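Local coordinates for manganese lipoxygenase (Gaeumannomyces graminis, PDB 5FX8), which uses a manganese ion to oxygenate linoleic and alpha-linolenic acids, giving 11S- and 13R-hydroperoxy fatty acids, at residues A[243-248]-A[391-396]; A[398-403]-A[584-589]; A[553-558]-A[573-578]. One frame throughout, in Å; residues are numbered along the deposited sequence.

Overall arrangement
Along the chain, interaction 1 closes before interaction 2 opens, and interaction 3 is made within the span that interaction 2 brackets. Interactions 2 and 3 both use helix 566-587, interaction 3 midway along it and interaction 2 at its C-terminal end; their centres are about 18 Å apart, and Arg584 and Glu577 link them by a weak ion pair. The centres of interactions 1 and 2 are also about 18 Å apart, with His394 touching Glu399; those of interactions 1 and 3 are about 35 Å apart. Interaction 1 joins the five-stranded antiparallel sheet to the start of helix 396-420, and interaction 2 joins that helix to helix 566-587, all away from the manganese site.

Interaction 1 of 3, residues A[243-248]-A[391-396]; sequences RSNQFL and RLPHFP
Phe247 meets Leu392 in the apolar half of this contact. CD1 on the rim of the Phe247 ring sits 4.0 Å from CD2 of Leu392, a single methyl branch, which reaches the ring obliquely. With CG anti to the backbone N (chi1 -178°), the ring of Phe247 projects from its strand toward the 391-396 loop. Both residues are buried; the same phenylalanine also meets Phe213 edge-to-face and touches Met166 of helix 161-166, so Leu392 is one part of a larger apolar lining.

The mixed pair, Asn245 with Pro393, lies nearer the surface. Here the amide lies alongside the pyrrolidine ring, the two side chains running opposite ways. Asn245 OD1 comes 3.3 Å from Pro393 CG, while ND2 lies 3.8 Å from Pro393 CB, so both ends of the amide rest against the ring carbons. The backbone of Asn245 joins in through its O, 3.6 Å from Pro393 CG. Asn245 and Gln246 sit together across from Asp241 as a G1 beta bulge, where the hairpin between strands 235-241 and 246-253 turns; Asn245, its first residue, takes the left-handed conformation (phi 57°) of that motif. Pro393 also touches Leu240 of strand 235-241.

The loop leading into helix 396-420 is thus laid against the hairpin of the antiparallel sheet. No hydrogen bond crosses between the segments. Since the contact consists of van der Waals packing, with a polar amide placed against proline carbons, its fit depends on shape rather than on directional bonds.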
# COMPACT_ATOMS: atom_id res chain seq x y z
N ARG A 243 31.98 12.13 18.26
CA ARG A 243 31.79 13.25 19.17
C ARG A 243 30.37 13.29 19.70
O ARG A 243 30.16 13.72 20.84
CB ARG A 243 32.11 14.56 18.49
CG ARG A 243 33.53 14.66 18.04
CD ARG A 243 33.71 15.80 17.11
NE ARG A 243 32.87 15.60 15.95
CZ ARG A 243 32.64 16.50 15.02
NH1 ARG A 243 33.20 17.69 15.11
NH2 ARG A 243 31.86 16.20 14.00
N SER A 244 29.40 12.88 18.90
CA SER A 244 27.99 12.96 19.26
C SER A 244 27.27 11.63 19.28
O SER A 244 26.11 11.59 19.69
CB SER A 244 27.25 13.90 18.31
OG SER A 244 27.50 13.54 16.97
N ASN A 245 27.91 10.55 18.83
CA ASN A 245 27.27 9.25 18.69
C ASN A 245 26.04 9.35 17.79
O ASN A 245 24.92 8.98 18.15
CB ASN A 245 26.91 8.69 20.06
CG ASN A 245 26.73 7.20 20.05
OD1 ASN A 245 27.27 6.50 19.19
ND2 ASN A 245 25.98 6.70 21.03
N GLN A 246 26.27 9.86 16.59
CA GLN A 246 25.18 10.04 15.66
C GLN A 246 25.63 9.69 14.25
O GLN A 246 26.76 9.98 13.85
CB GLN A 246 24.66 11.46 15.72
CG GLN A 246 23.78 11.73 16.91
CD GLN A 246 23.20 13.10 16.82
OE1 GLN A 246 23.83 13.99 16.25
NE2 GLN A 246 21.99 13.29 17.35
N PHE A 247 24.73 9.03 13.51
CA PHE A 247 24.91 8.72 12.10
C PHE A 247 24.60 9.97 11.28
O PHE A 247 23.49 10.51 11.38
CB PHE A 247 24.00 7.55 11.74
CG PHE A 247 24.12 7.09 10.34
CD1 PHE A 247 25.15 6.28 9.96
CD2 PHE A 247 23.19 7.45 9.41
CE1 PHE A 247 25.26 5.87 8.67
CE2 PHE A 247 23.31 7.02 8.13
CZ PHE A 247 24.35 6.23 7.78
N LEU A 248 25.54 10.44 10.48
CA LEU A 248 25.45 11.77 9.92
C LEU A 248 25.85 11.82 8.45
O LEU A 248 26.59 10.96 7.97
CB LEU A 248 26.32 12.75 10.73
CG LEU A 248 25.85 13.22 12.10
CD1 LEU A 248 26.89 14.14 12.64
CD2 LEU A 248 24.57 13.95 12.00
N ARG A 391 29.11 0.11 16.58
CA ARG A 391 27.72 -0.31 16.49
C ARG A 391 26.88 0.93 16.24
O ARG A 391 27.09 1.96 16.89
CB ARG A 391 27.32 -1.02 17.79
CG ARG A 391 25.98 -1.72 17.81
CD ARG A 391 25.65 -2.32 19.20
NE ARG A 391 25.43 -3.76 19.09
CZ ARG A 391 26.29 -4.65 19.55
NH1 ARG A 391 27.36 -4.21 20.18
NH2 ARG A 391 26.08 -5.95 19.39
N LEU A 392 25.97 0.85 15.30
CA LEU A 392 25.04 1.93 15.09
C LEU A 392 24.17 2.12 16.32
O LEU A 392 23.47 1.19 16.72
CB LEU A 392 24.14 1.64 13.89
CG LEU A 392 24.84 1.56 12.54
CD1 LEU A 392 23.89 1.04 11.49
CD2 LEU A 392 25.30 2.93 12.22
N PRO A 393 24.16 3.30 16.94
CA PRO A 393 23.31 3.48 18.12
C PRO A 393 21.81 3.40 17.85
O PRO A 393 21.06 3.08 18.76
CB PRO A 393 23.74 4.86 18.65
CG PRO A 393 24.52 5.48 17.59
CD PRO A 393 25.12 4.40 16.78
N HIS A 394 21.35 3.65 16.63
CA HIS A 394 19.92 3.70 16.35
C HIS A 394 19.67 3.20 14.94
O HIS A 394 20.20 3.76 13.98
CB HIS A 394 19.37 5.11 16.49
CG HIS A 394 19.46 5.64 17.88
ND1 HIS A 394 18.62 5.21 18.89
CD2 HIS A 394 20.28 6.56 18.43
CE1 HIS A 394 18.92 5.85 20.00
NE2 HIS A 394 19.93 6.67 19.75
N PHE A 395 18.87 2.15 14.82
CA PHE A 395 18.51 1.56 13.53
C PHE A 395 17.02 1.26 13.62
O PHE A 395 16.61 0.12 13.88
CB PHE A 395 19.35 0.32 13.25
CG PHE A 395 19.31 -0.16 11.83
CD1 PHE A 395 18.39 0.32 10.93
CD2 PHE A 395 20.20 -1.12 11.41
CE1 PHE A 395 18.35 -0.13 9.67
CE2 PHE A 395 20.18 -1.58 10.13
CZ PHE A 395 19.26 -1.10 9.26
N PRO A 396 16.17 2.28 13.44
CA PRO A 396 14.74 2.09 13.72
C PRO A 396 14.09 1.04 12.85
O PRO A 396 13.23 0.29 13.34
CB PRO A 396 14.17 3.48 13.48
CG PRO A 396 15.25 4.36 13.72
CD PRO A 396 16.49 3.69 13.24

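Interaction 2 of 3, residues A[398-403]-A[584-589]; sequences YEDAHR and REIAGR
Arg589 and Asp400 form a two-pronged salt bridge, with the guanidinium meeting the carboxylate end-on. Arg589 NH2 donates to Asp400 OD1 at 2.6 Å (N-H...O 157°), and Arg589 NH1 donates to Asp400 OD2, also at 2.6 Å. Each oxygen offers its syn lone pair, and the two flat groups are nearly coplanar, 3° apart. The paired bonds therefore fix the rotation of both groups. Arg589 NH1 has a second acceptor in the backbone O of Trp604, and Gln598 touches both Asp400 and Arg589.

About one turn away, Arg403, later in its helix, faces Glu585, earlier in its own, and the two attract each other only through their charges. Arg403 NE is 3.9 Å from Glu585 OE1, but the oxygen lies well out of the guanidinium plane and no N-H points at it. The guanidinium and carboxylate planes stand 87° apart. The stronger partner of Arg403 is Glu254 of the zonadhesin chain, which takes NH1 in a salt bridge.

Packing fills in around these charges. Arg403 CD lies 3.6 Å from Glu585 OE1, and Ile586 CD1 reaches to 4.3 Å from Asp400 OD2. Within its own segment, Ile586 CG1 backs one face of the Arg589 guanidinium, 3.6 Å above the plane and offset toward the rim, while Asp400 meets its edge.

Gly588 is the first residue to leave helical conformation, and Arg589 reaches across to Asp400 from just past the helix end. Such a bidentate arginine-carboxylate bridge, here between helix 396-420 and the end of helix 566-587, joins two helices of the largely alpha-helical body of the lipoxygenase fold.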
# COMPACT_ATOMS: atom_id res chain seq x y z
N TYR A 398 15.53 -1.71 11.77
CA TYR A 398 15.92 -2.99 12.33
C TYR A 398 15.15 -3.29 13.61
O TYR A 398 14.79 -4.44 13.86
CB TYR A 398 17.43 -2.97 12.57
CG TYR A 398 18.02 -4.24 13.08
CD1 TYR A 398 17.47 -5.46 12.75
CD2 TYR A 398 19.13 -4.21 13.90
CE1 TYR A 398 18.01 -6.60 13.21
CE2 TYR A 398 19.67 -5.35 14.36
CZ TYR A 398 19.11 -6.54 14.02
OH TYR A 398 19.64 -7.70 14.49
N GLU A 399 14.88 -2.29 14.43
CA GLU A 399 14.24 -2.58 15.71
C GLU A 399 12.76 -2.90 15.51
O GLU A 399 12.25 -3.90 16.03
CB GLU A 399 14.43 -1.40 16.66
CG GLU A 399 15.89 -1.10 17.02
CD GLU A 399 16.23 0.40 17.16
OE1 GLU A 399 15.31 1.25 17.31
OE2 GLU A 399 17.43 0.74 17.15
N ASP A 400 12.07 -2.06 14.74
CA ASP A 400 10.68 -2.37 14.39
C ASP A 400 10.57 -3.69 13.64
O ASP A 400 9.68 -4.50 13.93
CB ASP A 400 10.10 -1.22 13.59
CG ASP A 400 9.70 -0.07 14.47
OD1 ASP A 400 9.75 -0.30 15.69
OD2 ASP A 400 9.33 1.03 14.01
N ALA A 401 11.47 -3.94 12.69
CA ALA A 401 11.50 -5.19 11.95
C ALA A 401 11.73 -6.38 12.86
O ALA A 401 11.11 -7.43 12.70
CB ALA A 401 12.57 -5.15 10.86
N HIS A 402 12.66 -6.25 13.79
CA HIS A 402 12.94 -7.33 14.70
C HIS A 402 11.72 -7.67 15.54
O HIS A 402 11.40 -8.85 15.72
CB HIS A 402 14.12 -6.97 15.58
CG HIS A 402 14.34 -7.93 16.69
ND1 HIS A 402 15.01 -9.12 16.52
CD2 HIS A 402 13.95 -7.89 17.99
CE1 HIS A 402 15.03 -9.77 17.67
NE2 HIS A 402 14.39 -9.05 18.57
N ARG A 403 10.99 -6.66 16.02
CA ARG A 403 9.79 -6.98 16.78
C ARG A 403 8.76 -7.69 15.91
O ARG A 403 8.29 -8.79 16.26
CB ARG A 403 9.19 -5.72 17.40
CG ARG A 403 10.08 -5.06 18.36
CD ARG A 403 9.46 -3.79 18.91
NE ARG A 403 10.46 -2.91 19.52
CZ ARG A 403 10.85 -2.97 20.79
NH1 ARG A 403 10.35 -3.86 21.62
NH2 ARG A 403 11.76 -2.12 21.23
N ARG A 584 0.27 -0.78 19.25
CA ARG A 584 0.18 0.26 20.27
C ARG A 584 1.53 0.94 20.50
O ARG A 584 1.58 2.17 20.62
CB ARG A 584 -0.39 -0.30 21.56
CG ARG A 584 -1.86 -0.57 21.44
CD ARG A 584 -2.47 -0.98 22.74
NE ARG A 584 -1.95 -2.24 23.25
CZ ARG A 584 -2.38 -3.44 22.89
NH1 ARG A 584 -3.35 -3.60 21.99
NH2 ARG A 584 -1.82 -4.50 23.42
N GLU A 585 2.63 0.18 20.53
CA GLU A 585 3.94 0.82 20.67
C GLU A 585 4.21 1.79 19.53
O GLU A 585 4.73 2.89 19.74
CB GLU A 585 5.08 -0.20 20.74
CG GLU A 585 5.08 -1.10 21.95
CD GLU A 585 6.05 -2.28 21.81
OE1 GLU A 585 6.79 -2.34 20.80
OE2 GLU A 585 6.08 -3.14 22.72
N ILE A 586 3.88 1.41 18.29
CA ILE A 586 4.26 2.27 17.17
C ILE A 586 3.35 3.49 17.10
O ILE A 586 3.82 4.62 16.96
CB ILE A 586 4.27 1.47 15.86
CG1 ILE A 586 5.37 0.42 15.93
CG2 ILE A 586 4.49 2.42 14.66
CD1 ILE A 586 5.41 -0.46 14.78
N ALA A 587 2.03 3.29 17.19
CA ALA A 587 1.12 4.43 17.16
C ALA A 587 1.33 5.38 18.33
O ALA A 587 1.01 6.57 18.23
CB ALA A 587 -0.33 3.97 17.14
N GLY A 588 1.85 4.90 19.45
CA GLY A 588 2.06 5.87 20.48
C GLY A 588 3.31 6.71 20.36
O GLY A 588 3.61 7.47 21.28
N ARG A 589 4.04 6.62 19.25
CA ARG A 589 5.35 7.25 19.16
C ARG A 589 5.26 8.77 19.10
O ARG A 589 4.35 9.34 18.51
CB ARG A 589 6.08 6.77 17.92
CG ARG A 589 7.21 5.86 18.20
CD ARG A 589 7.73 5.23 16.95
NE ARG A 589 8.14 3.88 17.26
CZ ARG A 589 8.42 2.92 16.39
NH1 ARG A 589 8.34 3.13 15.08
NH2 ARG A 589 8.77 1.75 16.86

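Interaction 3 of 3, residues A[553-558]-A[573-578]; sequences DAFAAP and ARFVED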
# COMPACT_ATOMS: atom_id res chain seq x y z
N ASP A 553 -4.79 -9.20 11.14
CA ASP A 553 -5.77 -10.17 10.67
C ASP A 553 -5.19 -11.12 9.65
O ASP A 553 -5.95 -11.83 8.99
CB ASP A 553 -7.00 -9.48 10.04
CG ASP A 553 -7.47 -8.25 10.83
OD1 ASP A 553 -7.90 -8.44 11.99
OD2 ASP A 553 -7.41 -7.11 10.29
N ALA A 554 -3.87 -11.13 9.49
CA ALA A 554 -3.27 -11.90 8.40
C ALA A 554 -3.67 -13.36 8.45
O ALA A 554 -3.94 -13.96 7.41
CB ALA A 554 -1.76 -11.79 8.42
N PHE A 555 -3.69 -13.97 9.63
CA PHE A 555 -3.91 -15.40 9.73
C PHE A 555 -5.30 -15.74 10.23
O PHE A 555 -5.60 -16.90 10.49
CB PHE A 555 -2.84 -16.05 10.62
CG PHE A 555 -1.48 -15.69 10.20
CD1 PHE A 555 -1.00 -16.11 8.99
CD2 PHE A 555 -0.71 -14.88 10.98
CE1 PHE A 555 0.23 -15.76 8.57
CE2 PHE A 555 0.53 -14.52 10.56
CZ PHE A 555 1.00 -14.97 9.34
N ALA A 556 -6.15 -14.73 10.30
CA ALA A 556 -7.46 -14.80 10.90
C ALA A 556 -8.54 -14.99 9.87
O ALA A 556 -9.68 -14.65 10.14
CB ALA A 556 -7.71 -13.53 11.69
N ALA A 557 -8.19 -15.45 8.69
CA ALA A 557 -9.19 -15.75 7.70
C ALA A 557 -10.10 -16.86 8.20
O ALA A 557 -9.61 -17.94 8.55
CB ALA A 557 -8.54 -16.21 6.41
N PRO A 558 -11.42 -16.68 8.13
CA PRO A 558 -12.34 -17.72 8.63
C PRO A 558 -12.12 -19.10 8.04
O PRO A 558 -12.24 -20.09 8.77
CB PRO A 558 -13.71 -17.16 8.26
CG PRO A 558 -13.49 -15.68 8.24
CD PRO A 558 -12.15 -15.51 7.63
N ALA A 573 -4.37 -16.42 17.75
CA ALA A 573 -4.74 -15.51 18.82
C ALA A 573 -3.50 -14.92 19.47
O ALA A 573 -3.49 -13.74 19.85
CB ALA A 573 -5.60 -16.23 19.85
N ARG A 574 -2.45 -15.72 19.62
CA ARG A 574 -1.24 -15.14 20.15
C ARG A 574 -0.68 -14.08 19.21
O ARG A 574 -0.15 -13.06 19.65
CB ARG A 574 -0.22 -16.23 20.43
CG ARG A 574 1.11 -15.75 20.95
CD ARG A 574 1.04 -15.01 22.27
NE ARG A 574 2.37 -14.66 22.76
CZ ARG A 574 3.12 -15.44 23.56
NH1 ARG A 574 2.69 -16.63 23.95
NH2 ARG A 574 4.32 -15.04 23.95
N PHE A 575 -0.81 -14.30 17.90
CA PHE A 575 -0.31 -13.34 16.93
C PHE A 575 -1.11 -12.05 16.97
O PHE A 575 -0.53 -10.96 16.88
CB PHE A 575 -0.32 -13.96 15.53
CG PHE A 575 0.14 -13.02 14.45
CD1 PHE A 575 1.48 -12.74 14.28
CD2 PHE A 575 -0.78 -12.43 13.60
CE1 PHE A 575 1.90 -11.88 13.28
CE2 PHE A 575 -0.37 -11.57 12.58
CZ PHE A 575 0.96 -11.29 12.42
N VAL A 576 -2.42 -12.15 17.14
CA VAL A 576 -3.26 -10.97 17.29
C VAL A 576 -2.89 -10.18 18.53
O VAL A 576 -2.88 -8.95 18.52
CB VAL A 576 -4.73 -11.39 17.31
CG1 VAL A 576 -5.60 -10.25 17.77
CG2 VAL A 576 -5.10 -11.83 15.94
N GLU A 577 -2.60 -10.86 19.63
CA GLU A 577 -2.22 -10.09 20.80
C GLU A 577 -0.83 -9.47 20.63
O GLU A 577 -0.60 -8.32 21.04
CB GLU A 577 -2.33 -10.94 22.06
CG GLU A 577 -1.71 -10.32 23.33
CD GLU A 577 -2.38 -9.01 23.86
OE1 GLU A 577 -2.34 -7.96 23.18
OE2 GLU A 577 -2.90 -9.04 25.01
N ASP A 578 0.12 -10.21 20.03
CA ASP A 578 1.48 -9.70 19.88
C ASP A 578 1.50 -8.46 19.00
O ASP A 578 2.12 -7.44 19.35
CB ASP A 578 2.40 -10.74 19.27
CG ASP A 578 2.68 -11.90 20.18
OD1 ASP A 578 2.32 -11.88 21.39
OD2 ASP A 578 3.30 -12.87 19.67
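Phe555 drives the edge of its ring into the face of Phe575, a T-shaped pair with centroids 4.9 Å apart and planes at 68°. The tight part of the contact is all here. Phe555 CE2 stands above the centre of the Phe575 ring, and Phe555 CD2 approaches Phe575 CD2 to 3.6 Å. Phe575 swings its ring off helix 566-587 toward the 553-558 turn because CG is anti to the backbone N (chi1 178°). Ala554 adds its methyl, with CB 4.4 Å from Phe575 CE2, approaching that ring obliquely; the same CB lies over the centre of one face of the Phe555 ring, 4.0 Å above it. All three residues are buried. Phe411 of helix 396-420 stacks with Phe555, while Ile408 of that helix touches Phe575.

Away from the rings the fit is looser. Val576 and Ala556 stand near the other segment without touching it, and the side chain of Asp553 leaves its CA pointing away from the helix. On the far flank of the helix, Arg574 NE donates to Asp578 OD1 at 3.1 Å, a salt bridge one turn apart; Arg574 also packs on Ala256 of the zonadhesin chain.

Asp553 to Ala556 form a type I beta turn that presents Ala554 and Phe555 to the helix. Its backbone carbonyls are engaged too: Tyr568 OH bonds to the O of Phe555, and Arg320 NE to the O of Ala554. Between the segments themselves, aromatic and methyl surfaces do the joining, so the contact is hydrophobic, with the ring edge-to-face geometry as its one directional element.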